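PDZ domain protein (Parabacteroides distasonis, PDB 4L8N) is of unknown function but binds magnesium and combines PDZ domains, which in other proteins commonly hold peptide ends, with a DUF4136 domain. Local coordinates at residues K22-N27 and Q288-K293; G143-F148 and R257-C262; D49-E52 and P58-E61; E169-K174 and H281-C286. One frame throughout, in Å; residues are numbered along the deposited sequence.

In the fold
From the N terminus, interaction 3 closes first: a short turn within the PDZ domain brings 58-61 back against Ile51 and Glu52 of strand 50-54. Interaction 1 spans far more of the chain, joining the loop 22-27 of the PDZ domain to 288-293, the loop after helix 274-285, and all the other contacts are nested inside it. Interactions 2 and 4 cross within the DUF4136 region: 143-148 meets 257-262 across strands 186-196 and 240-250 of the large mixed sheet, while helices 158-175 and 274-285, which follow strands 147-150 and 258-268, pair in interaction 4. Trp24 links interaction 1 to Val50 of interaction 3 and to Gly143 of interaction 2.

Interaction 1: K22-N27 and Q288-K293; sequences KNWGNN and QYPYTK
Trp24 and Pro290 meet ring on ring. Pro290 CG sits over the centre of the six-membered ring of Trp24, 3.4 Å from its centroid and only 11° off the normal, a well-placed CH-pi contact; Pro290 CB lies beside it, 3.7 Å from Trp24 CE3. The indole reaches this position because Trp24 CG stands anti to the backbone N (chi1 -164°), which carries the ring out toward the other loop. Pro290, for its part, follows a cis peptide bond, and the turn there presents its pyrrolidine ring to the indole. Closer to the backbone, Trp24 CB rests 3.4 Å from Pro290 O. At the five-membered end, Trp24 CD1 touches Tyr291 CB at 3.7 Å, with the two side chains running nearly at right angles.

The polar ends of both aromatics are satisfied away from the contact: Trp24 NE1 bonds to Tyr48 O, and Tyr291 OH to Asp17 OD2. The turn carrying the proline is braced from within by Thr292 OG1, which donates to Gln288 O over 2.6 Å, and by Lys293 N, which gives a hydrogen bond to Gln288 OE1 at 3.0 Å.

All three touching residues are buried. This is a proline-tryptophan CH-pi stack at an interface between domains, where a loop of the N-terminal PDZ domain, between strands 8-18 and 29-34, meets the loop leading out of helix 274-285.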
loop_
_atom_site.group_PDB
_atom_site.type_symbol
_atom_site.label_atom_id
_atom_site.label_comp_id
_atom_site.label_asym_id
_atom_site.label_seq_id
_atom_site.Cartn_x
_atom_site.Cartn_y
_atom_site.Cartn_z
ATOM N N LYS A 22 -2.008 -12.815 18.495
ATOM C CA LYS A 22 -2.766 -12.631 19.743
ATOM C C LYS A 22 -4.165 -13.236 19.664
ATOM O O LYS A 22 -4.773 -13.485 20.707
ATOM C CB LYS A 22 -2.892 -11.124 20.108
ATOM C CG LYS A 22 -1.578 -10.327 20.161
ATOM C CD LYS A 22 -0.691 -10.640 21.388
ATOM C CE LYS A 22 0.735 -10.153 21.219
ATOM N NZ LYS A 22 1.628 -10.637 22.310
ATOM N N ASN A 23 -4.676 -13.474 18.447
ATOM C CA ASN A 23 -6.041 -13.940 18.234
ATOM C C ASN A 23 -6.149 -15.406 17.805
ATOM O O ASN A 23 -7.262 -15.913 17.645
ATOM C CB ASN A 23 -6.707 -13.051 17.192
ATOM C CG ASN A 23 -6.538 -11.579 17.477
ATOM O OD1 ASN A 23 -5.643 -10.927 16.950
ATOM N ND2 ASN A 23 -7.331 -11.048 18.385
ATOM N N TRP A 24 -5.015 -16.096 17.641
ATOM C CA TRP A 24 -5.005 -17.500 17.226
ATOM C C TRP A 24 -3.854 -18.265 17.829
ATOM O O TRP A 24 -2.705 -18.054 17.422
ATOM C CB TRP A 24 -4.958 -17.640 15.696
ATOM C CG TRP A 24 -5.323 -19.022 15.241
ATOM C CD1 TRP A 24 -4.511 -19.922 14.621
ATOM C CD2 TRP A 24 -6.553 -19.715 15.515
ATOM N NE1 TRP A 24 -5.173 -21.113 14.439
ATOM C CE2 TRP A 24 -6.423 -21.021 14.986
ATOM C CE3 TRP A 24 -7.765 -19.349 16.126
ATOM C CZ2 TRP A 24 -7.466 -21.943 15.010
ATOM C CZ3 TRP A 24 -8.795 -20.272 16.154
ATOM C CH2 TRP A 24 -8.645 -21.547 15.586
ATOM N N GLY A 25 -4.186 -19.156 18.771
ATOM C CA GLY A 25 -3.248 -20.037 19.461
ATOM C C GLY A 25 -1.945 -19.390 19.882
ATOM O O GLY A 25 -0.873 -19.890 19.537
ATOM N N ASN A 26 -2.038 -18.266 20.623
ATOM C CA ASN A 26 -0.884 -17.504 21.092
ATOM C C ASN A 26 0.074 -18.363 21.945
ATOM O O ASN A 26 -0.356 -19.072 22.865
ATOM C CB ASN A 26 -1.331 -16.271 21.874
ATOM C CG ASN A 26 -0.277 -15.191 21.970
ATOM O OD1 ASN A 26 0.706 -15.171 21.220
ATOM N ND2 ASN A 26 -0.480 -14.235 22.873
ATOM N N ASN A 27 1.376 -18.314 21.578
ATOM C CA ASN A 27 2.512 -19.012 22.204
ATOM C C ASN A 27 2.248 -20.537 22.322
ATOM O O ASN A 27 2.660 -21.204 23.286
ATOM C CB ASN A 27 2.900 -18.359 23.559
ATOM C CG ASN A 27 3.333 -16.910 23.406
ATOM O OD1 ASN A 27 4.228 -16.573 22.607
ATOM N ND2 ASN A 27 2.669 -16.009 24.126
ATOM N N GLN A 288 -5.170 -16.372 5.691
ATOM C CA GLN A 288 -4.745 -15.695 6.903
ATOM C C GLN A 288 -5.883 -15.561 7.909
ATOM O O GLN A 288 -5.690 -14.915 8.928
ATOM C CB GLN A 288 -4.066 -14.359 6.620
ATOM C CG GLN A 288 -2.668 -14.575 6.059
ATOM C CD GLN A 288 -1.765 -13.441 6.362
ATOM O OE1 GLN A 288 -0.833 -13.559 7.162
ATOM N NE2 GLN A 288 -2.054 -12.307 5.747
ATOM N N TYR A 289 -7.042 -16.220 7.672
ATOM C CA TYR A 289 -8.114 -16.282 8.665
ATOM C C TYR A 289 -8.215 -17.726 9.182
ATOM O O TYR A 289 -8.465 -18.625 8.370
ATOM C CB TYR A 289 -9.484 -15.768 8.160
ATOM C CG TYR A 289 -10.433 -15.603 9.329
ATOM C CD1 TYR A 289 -10.328 -14.506 10.186
ATOM C CD2 TYR A 289 -11.308 -16.633 9.697
ATOM C CE1 TYR A 289 -11.123 -14.399 11.332
ATOM C CE2 TYR A 289 -12.102 -16.537 10.849
ATOM C CZ TYR A 289 -12.011 -15.412 11.656
ATOM O OH TYR A 289 -12.786 -15.289 12.792
ATOM N N PRO A 290 -7.996 -18.024 10.490
ATOM C CA PRO A 290 -7.750 -17.122 11.627
ATOM C C PRO A 290 -6.279 -16.813 11.939
ATOM O O PRO A 290 -6.010 -16.031 12.851
ATOM C CB PRO A 290 -8.367 -17.907 12.784
ATOM C CG PRO A 290 -8.124 -19.333 12.433
ATOM C CD PRO A 290 -8.104 -19.425 10.946
ATOM N N TYR A 291 -5.330 -17.419 11.207
ATOM C CA TYR A 291 -3.924 -17.225 11.509
ATOM C C TYR A 291 -3.278 -16.205 10.568
ATOM O O TYR A 291 -2.920 -16.529 9.440
ATOM C CB TYR A 291 -3.198 -18.575 11.482
ATOM C CG TYR A 291 -1.749 -18.513 11.915
ATOM C CD1 TYR A 291 -1.386 -17.934 13.127
ATOM C CD2 TYR A 291 -0.743 -19.079 11.133
ATOM C CE1 TYR A 291 -0.054 -17.883 13.532
ATOM C CE2 TYR A 291 0.591 -19.040 11.531
ATOM C CZ TYR A 291 0.933 -18.443 12.733
ATOM O OH TYR A 291 2.251 -18.428 13.128
ATOM N N THR A 292 -3.141 -14.960 11.067
ATOM C CA THR A 292 -2.540 -13.815 10.397
ATOM C C THR A 292 -1.117 -13.593 10.917
ATOM O O THR A 292 -0.932 -13.320 12.108
ATOM C CB THR A 292 -3.420 -12.554 10.613
ATOM O OG1 THR A 292 -4.728 -12.760 10.079
ATOM C CG2 THR A 292 -2.834 -11.304 9.982
ATOM N N LYS A 293 -0.109 -13.700 10.027
ATOM C CA LYS A 293 1.262 -13.394 10.413
ATOM C C LYS A 293 1.873 -12.277 9.512
ATOM O O LYS A 293 2.825 -11.633 9.943
ATOM C CB LYS A 293 2.171 -14.627 10.543
ATOM C CG LYS A 293 2.334 -15.557 9.358
ATOM C CD LYS A 293 3.496 -16.528 9.652
ATOM C CE LYS A 293 3.559 -17.691 8.688
ATOM N NZ LYS A 293 4.900 -18.342 8.693
#

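Interaction 2: G143-F148 and R257-C262; sequences GNFKTF and RVLWEC
The Phe145 ring is held between two side chains. Over the centre of one face lies Leu259 CD1, 3.8 Å from the ring centroid and 10° off the normal, a CH-pi contact. On the opposite face Asn144 CB, from the preceding residue, stands 4.0 Å above the plane and is displaced toward the rim. At the edge, near the ring plane, Arg257 NH2 approaches Phe145 CZ at 3.9 Å; the guanidinium and ring planes are 73° apart, so the arginine does not stack on the phenyl group.

Leu259 comes at the ring head-on, its branched end spread over the phenyl face. In the leucine, CG is anti to the carbonyl carbon, and CD1 covers the middle of the ring while CD2 reaches Phe145 CZ at 4.0 Å. Arg257 is extended at first and then bends at its third torsion (63°), which turns its guanidinium to the ring edge.

There the charge is matched by two acids: Arg257 NH2 forms a salt bridge with Asp250 and NH1 another with Asp138. Such pairing would be expected to fix the group beside the phenyl edge and to ease the cost of burying it.

Phe145 lies just before strand 147-150, and Leu259 is near the start of strand 258-268. Both side chains also pack on Leu186 of strand 186-196 and Asp250 of strand 240-250, the two strands that separate theirs in the mixed sheet.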
loop_
_atom_site.group_PDB
_atom_site.type_symbol
_atom_site.label_atom_id
_atom_site.label_comp_id
_atom_site.label_asym_id
_atom_site.label_seq_id
_atom_site.Cartn_x
_atom_site.Cartn_y
_atom_site.Cartn_z
ATOM N N GLY A 143 -11.472 -18.240 17.780
ATOM C CA GLY A 143 -12.206 -19.480 18.018
ATOM C C GLY A 143 -13.528 -19.287 18.756
ATOM O O GLY A 143 -14.337 -20.211 18.807
ATOM N N ASN A 144 -13.780 -18.075 19.321
ATOM C CA ASN A 144 -15.030 -17.762 20.020
ATOM C C ASN A 144 -16.187 -17.543 19.041
ATOM O O ASN A 144 -17.339 -17.511 19.465
ATOM C CB ASN A 144 -14.882 -16.511 20.899
ATOM C CG ASN A 144 -13.862 -16.569 22.022
ATOM O OD1 ASN A 144 -13.362 -15.532 22.464
ATOM N ND2 ASN A 144 -13.547 -17.748 22.539
ATOM N N PHE A 145 -15.883 -17.367 17.746
ATOM C CA PHE A 145 -16.860 -17.067 16.706
ATOM C C PHE A 145 -17.003 -18.277 15.794
ATOM O O PHE A 145 -16.068 -18.634 15.086
ATOM C CB PHE A 145 -16.406 -15.799 15.955
ATOM C CG PHE A 145 -16.065 -14.666 16.904
ATOM C CD1 PHE A 145 -17.064 -13.854 17.433
ATOM C CD2 PHE A 145 -14.753 -14.448 17.312
ATOM C CE1 PHE A 145 -16.753 -12.828 18.334
ATOM C CE2 PHE A 145 -14.446 -13.440 18.241
ATOM C CZ PHE A 145 -15.450 -12.636 18.741
ATOM N N LYS A 146 -18.162 -18.931 15.838
ATOM C CA LYS A 146 -18.375 -20.177 15.109
ATOM C C LYS A 146 -19.329 -20.064 13.895
ATOM O O LYS A 146 -19.310 -20.946 13.028
ATOM C CB LYS A 146 -18.899 -21.251 16.087
ATOM C CG LYS A 146 -17.975 -21.555 17.298
ATOM C CD LYS A 146 -16.706 -22.381 16.938
ATOM C CE LYS A 146 -16.004 -22.954 18.156
ATOM N NZ LYS A 146 -14.797 -23.757 17.798
ATOM N N THR A 147 -20.155 -19.010 13.832
ATOM C CA THR A 147 -21.163 -18.856 12.782
ATOM C C THR A 147 -21.081 -17.501 12.081
ATOM O O THR A 147 -20.661 -16.487 12.667
ATOM C CB THR A 147 -22.619 -19.092 13.324
ATOM O OG1 THR A 147 -23.036 -18.016 14.167
ATOM C CG2 THR A 147 -22.780 -20.417 14.058
ATOM N N PHE A 148 -21.534 -17.489 10.817
ATOM C CA PHE A 148 -21.509 -16.286 10.017
ATOM C C PHE A 148 -22.735 -16.164 9.126
ATOM O O PHE A 148 -23.501 -17.102 8.947
ATOM C CB PHE A 148 -20.224 -16.247 9.166
ATOM C CG PHE A 148 -20.149 -17.285 8.070
ATOM C CD1 PHE A 148 -19.818 -18.609 8.361
ATOM C CD2 PHE A 148 -20.362 -16.934 6.743
ATOM C CE1 PHE A 148 -19.780 -19.570 7.359
ATOM C CE2 PHE A 148 -20.311 -17.892 5.740
ATOM C CZ PHE A 148 -20.004 -19.200 6.051
ATOM N N ARG A 257 -17.451 -4.277 16.120
ATOM C CA ARG A 257 -15.982 -4.324 16.100
ATOM C C ARG A 257 -15.522 -5.172 14.931
ATOM O O ARG A 257 -15.969 -6.311 14.784
ATOM C CB ARG A 257 -15.447 -4.905 17.434
ATOM C CG ARG A 257 -13.943 -5.170 17.489
ATOM C CD ARG A 257 -13.515 -5.768 18.820
ATOM N NE ARG A 257 -14.122 -7.081 19.053
ATOM C CZ ARG A 257 -13.757 -7.937 20.004
ATOM N NH1 ARG A 257 -12.787 -7.627 20.853
ATOM N NH2 ARG A 257 -14.370 -9.105 20.122
ATOM N N VAL A 258 -14.640 -4.612 14.089
ATOM C CA VAL A 258 -14.065 -5.353 12.973
ATOM C C VAL A 258 -12.947 -6.207 13.552
ATOM O O VAL A 258 -11.996 -5.675 14.144
ATOM C CB VAL A 258 -13.592 -4.446 11.811
ATOM C CG1 VAL A 258 -12.897 -5.274 10.732
ATOM C CG2 VAL A 258 -14.765 -3.671 11.222
ATOM N N LEU A 259 -13.109 -7.537 13.449
ATOM C CA LEU A 259 -12.149 -8.508 13.981
ATOM C C LEU A 259 -10.967 -8.674 13.048
ATOM O O LEU A 259 -9.818 -8.700 13.488
ATOM C CB LEU A 259 -12.808 -9.882 14.206
ATOM C CG LEU A 259 -14.007 -9.960 15.147
ATOM C CD1 LEU A 259 -14.626 -11.307 15.062
ATOM C CD2 LEU A 259 -13.600 -9.745 16.598
ATOM N N TRP A 260 -11.263 -8.785 11.765
ATOM C CA TRP A 260 -10.301 -9.066 10.717
ATOM C C TRP A 260 -10.796 -8.454 9.414
ATOM O O TRP A 260 -12.004 -8.537 9.089
ATOM C CB TRP A 260 -10.185 -10.608 10.590
ATOM C CG TRP A 260 -9.158 -11.135 9.623
ATOM C CD1 TRP A 260 -7.905 -11.575 9.933
ATOM C CD2 TRP A 260 -9.373 -11.471 8.247
ATOM N NE1 TRP A 260 -7.301 -12.106 8.822
ATOM C CE2 TRP A 260 -8.173 -12.042 7.765
ATOM C CE3 TRP A 260 -10.456 -11.325 7.362
ATOM C CZ2 TRP A 260 -8.038 -12.497 6.455
ATOM C CZ3 TRP A 260 -10.295 -11.718 6.046
ATOM C CH2 TRP A 260 -9.117 -12.344 5.619
ATOM N N GLU A 261 -9.858 -7.829 8.680
ATOM C CA GLU A 261 -10.113 -7.176 7.406
ATOM C C GLU A 261 -8.925 -7.404 6.504
ATOM O O GLU A 261 -7.781 -7.277 6.942
ATOM C CB GLU A 261 -10.393 -5.662 7.611
ATOM C CG GLU A 261 -10.936 -4.932 6.378
ATOM C CD GLU A 261 -11.343 -3.476 6.552
ATOM O OE1 GLU A 261 -12.212 -3.198 7.405
ATOM O OE2 GLU A 261 -10.847 -2.619 5.787
ATOM N N CYS A 262 -9.200 -7.812 5.265
ATOM C CA CYS A 262 -8.193 -8.035 4.241
ATOM C C CYS A 262 -8.593 -7.274 3.000
ATOM O O CYS A 262 -9.719 -7.425 2.500
ATOM C CB CYS A 262 -7.973 -9.514 3.951
ATOM S SG CYS A 262 -6.505 -9.847 2.934
#

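Interaction 3: D49-E52 and P58-E61; sequences DVIE and PVTE
Glu52 and Val59 are joined through their backbones. Val59 N donates to Glu52 O over 2.9 Å, with an N-H...O angle of 171°, close to straight. The same oxygen is approached by the alpha carbon of Pro58, CA to Glu52 O 3.5 Å, in a CA-H...O contact. The chain has turned back on itself here: residues 50-52 begin strand 50-54, and the short strand 57-58, which pairs antiparallel with it, ends at Pro58. Beyond Pro58 the backbone bends out of the extended form, and a weak bond from Glu61 N to Pro58 O spans the bend.

Val59 supplies most of the side-chain contact, its CB bond directed at the strand. Its CG2 occupies the hindered site between backbone N and carbonyl carbon, and from there touches Ile51 O at 3.4 Å and Glu52 O at the same 3.4 Å. Val59 CG1 rests 4.0 Å from Ile51 CG2, the two side chains at about a right angle. The Ile51 side chain also packs on Leu81 and Ile83 of the adjacent strand 78-84. The CB bond of Glu52 points away from 58-61; its carboxylate bonds to Ser84 OG and forms a salt bridge with Lys28.

Chemically, a nearly linear backbone bond joins the two arms here, while the valine methyl groups flank the carbonyl oxygens and probably shield the bond from water. The Glu52 carboxylate is engaged by Ser84 and Lys28 and takes no part in the backbone bond.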
loop_
_atom_site.group_PDB
_atom_site.type_symbol
_atom_site.label_atom_id
_atom_site.label_comp_id
_atom_site.label_asym_id
_atom_site.label_seq_id
_atom_site.Cartn_x
_atom_site.Cartn_y
_atom_site.Cartn_z
ATOM N N ASP A 49 -4.485 -25.715 12.618
ATOM C CA ASP A 49 -4.822 -26.411 13.855
ATOM C C ASP A 49 -3.882 -25.926 14.929
ATOM O O ASP A 49 -2.711 -25.634 14.626
ATOM C CB ASP A 49 -4.682 -27.950 13.704
ATOM C CG ASP A 49 -5.910 -28.694 13.225
ATOM O OD1 ASP A 49 -6.959 -28.045 13.032
ATOM O OD2 ASP A 49 -5.821 -29.937 13.036
ATOM N N VAL A 50 -4.393 -25.831 16.180
ATOM C CA VAL A 50 -3.623 -25.401 17.346
ATOM C C VAL A 50 -3.350 -26.606 18.241
ATOM O O VAL A 50 -4.289 -27.257 18.706
ATOM C CB VAL A 50 -4.326 -24.266 18.119
ATOM C CG1 VAL A 50 -3.585 -23.936 19.413
ATOM C CG2 VAL A 50 -4.453 -23.021 17.254
ATOM N N ILE A 51 -2.063 -26.904 18.477
ATOM C CA ILE A 51 -1.680 -27.980 19.394
ATOM C C ILE A 51 -1.820 -27.427 20.827
ATOM O O ILE A 51 -1.061 -26.538 21.237
ATOM C CB ILE A 51 -0.275 -28.564 19.120
ATOM C CG1 ILE A 51 -0.156 -29.110 17.673
ATOM C CG2 ILE A 51 0.084 -29.624 20.193
ATOM C CD1 ILE A 51 1.204 -29.596 17.304
ATOM N N GLU A 52 -2.842 -27.897 21.544
ATOM C CA GLU A 52 -3.126 -27.449 22.904
ATOM C C GLU A 52 -2.322 -28.257 23.919
ATOM O O GLU A 52 -1.774 -27.683 24.862
ATOM C CB GLU A 52 -4.631 -27.539 23.213
ATOM C CG GLU A 52 -5.493 -26.594 22.387
ATOM C CD GLU A 52 -5.516 -25.137 22.800
ATOM O OE1 GLU A 52 -4.985 -24.805 23.885
ATOM O OE2 GLU A 52 -6.096 -24.326 22.043
ATOM N N PRO A 58 -0.345 -29.900 28.702
ATOM C CA PRO A 58 -0.598 -28.631 27.988
ATOM C C PRO A 58 0.708 -27.933 27.592
ATOM O O PRO A 58 1.673 -27.926 28.364
ATOM C CB PRO A 58 -1.392 -27.807 29.006
ATOM C CG PRO A 58 -1.945 -28.801 29.959
ATOM C CD PRO A 58 -0.874 -29.833 30.076
ATOM N N VAL A 59 0.738 -27.369 26.370
ATOM C CA VAL A 59 1.919 -26.745 25.761
ATOM C C VAL A 59 2.342 -25.460 26.491
ATOM O O VAL A 59 3.477 -25.003 26.314
ATOM C CB VAL A 59 1.740 -26.508 24.241
ATOM C CG1 VAL A 59 1.504 -27.826 23.508
ATOM C CG2 VAL A 59 0.625 -25.505 23.950
ATOM N N THR A 60 1.440 -24.898 27.311
ATOM C CA THR A 60 1.700 -23.694 28.096
ATOM C C THR A 60 2.605 -24.048 29.300
ATOM O O THR A 60 3.527 -23.293 29.620
ATOM C CB THR A 60 0.373 -23.025 28.547
ATOM O OG1 THR A 60 -0.366 -23.901 29.402
ATOM C CG2 THR A 60 -0.498 -22.580 27.381
ATOM N N GLU A 61 2.357 -25.225 29.924
ATOM C CA GLU A 61 3.039 -25.768 31.110
ATOM C C GLU A 61 4.431 -26.377 30.794
ATOM O O GLU A 61 4.979 -27.119 31.615
ATOM C CB GLU A 61 2.141 -26.840 31.762
ATOM C CG GLU A 61 0.784 -26.321 32.223
ATOM C CD GLU A 61 -0.187 -27.331 32.815
ATOM O OE1 GLU A 61 0.228 -28.475 33.125
ATOM O OE2 GLU A 61 -1.371 -26.960 32.992
#

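Interaction 4: E169-K174 and H281-C286; sequences ENELTK and HVPLMC
Glu171 reaches helix 274-285 through a bent chain: CG is anti to the carbonyl carbon (chi1 -78°), and a further bend at chi2 (-38°) lays the carboxylate across Pro283. Its CG touches Val282 CG1 at 3.7 Å, the two side chains running antiparallel alongside each other; that methyl is placed by a valine whose CG1 is anti to the backbone N. Glu171 CD lies 3.7 Å from Pro283 CA, and Glu171 OE2 is also 3.7 Å from Pro283 CB, the side chains crossing at about a right angle. Nearer the backbone of the glutamate, its CB meets Cys286 CB at 4.2 Å.

Both carboxylate oxygens have polar partners. Lys174 NZ, from the same helix, forms a salt bridge with Glu171 OE2 at 2.9 Å, arriving on the syn side but 33° out of the carboxylate plane. A water donates to Glu171 OE1 over 2.7 Å and to Pro283 O over 2.9 Å, bridging the two helices. Strand 240-250 lies beneath, where Val282 packs on Phe244 and Cys286 on Ile246, while Pro283 also touches Phe218 of the second subunit.

The glutamate thus has two roles: its CB and CG pack on Cys286 and Val282, while its carboxylate lies against Pro283 and is held by a lysine and a water. The neighbouring lysine would be expected to favour the ionised carboxylate, and the helix-to-helix polar link runs through water instead of a direct bond.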
loop_
_atom_site.group_PDB
_atom_site.type_symbol
_atom_site.label_atom_id
_atom_site.label_comp_id
_atom_site.label_asym_id
_atom_site.label_seq_id
_atom_site.Cartn_x
_atom_site.Cartn_y
_atom_site.Cartn_z
ATOM N N GLU A 169 -18.101 -18.045 1.348
ATOM C CA GLU A 169 -18.855 -19.104 2.022
ATOM C C GLU A 169 -18.135 -20.443 1.921
ATOM O O GLU A 169 -18.020 -21.116 2.933
ATOM C CB GLU A 169 -20.286 -19.226 1.481
ATOM C CG GLU A 169 -21.209 -19.995 2.411
ATOM C CD GLU A 169 -22.615 -20.219 1.896
ATOM O OE1 GLU A 169 -23.185 -19.282 1.289
ATOM O OE2 GLU A 169 -23.162 -21.322 2.134
ATOM N N ASN A 170 -17.619 -20.810 0.738
ATOM C CA ASN A 170 -16.870 -22.060 0.559
ATOM C C ASN A 170 -15.599 -22.064 1.402
ATOM O O ASN A 170 -15.322 -23.071 2.042
ATOM C CB ASN A 170 -16.516 -22.347 -0.923
ATOM C CG ASN A 170 -17.703 -22.613 -1.841
ATOM O OD1 ASN A 170 -18.812 -22.985 -1.406
ATOM N ND2 ASN A 170 -17.490 -22.437 -3.152
ATOM N N GLU A 171 -14.860 -20.940 1.442
ATOM C CA GLU A 171 -13.619 -20.843 2.216
ATOM C C GLU A 171 -13.829 -21.031 3.704
ATOM O O GLU A 171 -13.068 -21.772 4.326
ATOM C CB GLU A 171 -12.910 -19.499 1.983
ATOM C CG GLU A 171 -12.141 -19.420 0.680
ATOM C CD GLU A 171 -11.407 -20.673 0.233
ATOM O OE1 GLU A 171 -10.437 -21.081 0.912
ATOM O OE2 GLU A 171 -11.800 -21.237 -0.813
ATOM N N LEU A 172 -14.861 -20.371 4.264
ATOM C CA LEU A 172 -15.175 -20.366 5.692
ATOM C C LEU A 172 -15.844 -21.660 6.139
ATOM O O LEU A 172 -15.584 -22.120 7.261
ATOM C CB LEU A 172 -16.058 -19.149 6.049
ATOM C CG LEU A 172 -15.464 -17.742 5.824
ATOM C CD1 LEU A 172 -16.386 -16.668 6.421
ATOM C CD2 LEU A 172 -14.081 -17.609 6.409
ATOM N N THR A 173 -16.696 -22.269 5.277
ATOM C CA THR A 173 -17.292 -23.560 5.647
ATOM C C THR A 173 -16.195 -24.644 5.627
ATOM O O THR A 173 -16.259 -25.542 6.445
ATOM C CB THR A 173 -18.530 -23.931 4.818
ATOM O OG1 THR A 173 -18.228 -23.901 3.428
ATOM C CG2 THR A 173 -19.723 -23.042 5.133
ATOM N N LYS A 174 -15.148 -24.513 4.765
ATOM C CA LYS A 174 -14.016 -25.459 4.734
ATOM C C LYS A 174 -13.174 -25.361 6.016
ATOM O O LYS A 174 -12.585 -26.352 6.440
ATOM C CB LYS A 174 -13.122 -25.248 3.509
ATOM C CG LYS A 174 -13.722 -25.734 2.190
ATOM C CD LYS A 174 -12.711 -25.653 1.040
ATOM C CE LYS A 174 -12.647 -24.309 0.348
ATOM N NZ LYS A 174 -11.341 -24.098 -0.331
ATOM N N HIS A 281 -8.516 -14.772 -5.699
ATOM C CA HIS A 281 -7.910 -14.210 -4.485
ATOM C C HIS A 281 -8.646 -14.450 -3.181
ATOM O O HIS A 281 -7.949 -14.541 -2.169
ATOM C CB HIS A 281 -7.637 -12.734 -4.689
ATOM C CG HIS A 281 -6.677 -12.519 -5.817
ATOM N ND1 HIS A 281 -7.118 -12.406 -7.128
ATOM C CD2 HIS A 281 -5.319 -12.471 -5.807
ATOM C CE1 HIS A 281 -6.022 -12.243 -7.866
ATOM N NE2 HIS A 281 -4.918 -12.262 -7.118
ATOM N N VAL A 282 -9.993 -14.627 -3.164
ATOM C CA VAL A 282 -10.691 -14.969 -1.905
ATOM C C VAL A 282 -9.946 -16.164 -1.200
ATOM O O VAL A 282 -9.632 -16.028 -0.004
ATOM C CB VAL A 282 -12.217 -15.275 -2.082
ATOM C CG1 VAL A 282 -12.772 -16.130 -0.935
ATOM C CG2 VAL A 282 -13.022 -13.992 -2.236
ATOM N N PRO A 283 -9.626 -17.297 -1.905
ATOM C CA PRO A 283 -8.920 -18.408 -1.219
ATOM C C PRO A 283 -7.508 -18.042 -0.721
ATOM O O PRO A 283 -7.083 -18.551 0.311
ATOM C CB PRO A 283 -8.862 -19.518 -2.284
ATOM C CG PRO A 283 -9.855 -19.140 -3.322
ATOM C CD PRO A 283 -9.924 -17.654 -3.313
ATOM N N LEU A 284 -6.785 -17.172 -1.433
ATOM C CA LEU A 284 -5.446 -16.738 -0.999
ATOM C C LEU A 284 -5.552 -15.776 0.208
ATOM O O LEU A 284 -4.823 -15.938 1.188
ATOM C CB LEU A 284 -4.661 -16.070 -2.146
ATOM C CG LEU A 284 -4.353 -16.901 -3.380
ATOM C CD1 LEU A 284 -3.872 -16.002 -4.500
ATOM C CD2 LEU A 284 -3.328 -18.023 -3.085
HETATM N N MSE A 285 -6.485 -14.800 0.139
HETATM C CA MSE A 285 -6.782 -13.824 1.200
HETATM C C MSE A 285 -7.235 -14.478 2.503
HETATM O O MSE A 285 -6.803 -14.057 3.574
HETATM C CB MSE A 285 -7.879 -12.864 0.725
HETATM C CG MSE A 285 -7.388 -11.858 -0.283
HETATM SE SE MSE A 285 -8.806 -10.872 -1.132
HETATM C CE MSE A 285 -9.348 -9.905 0.363
ATOM N N CYS A 286 -8.102 -15.503 2.420
ATOM C CA CYS A 286 -8.638 -16.177 3.607
ATOM C C CYS A 286 -7.678 -17.181 4.235
ATOM O O CYS A 286 -7.975 -17.674 5.332
ATOM C CB CYS A 286 -9.980 -16.818 3.302
ATOM S SG CYS A 286 -11.278 -15.613 2.951
HETATM O O HOH W 1 -8.412 -20.009 2.411
#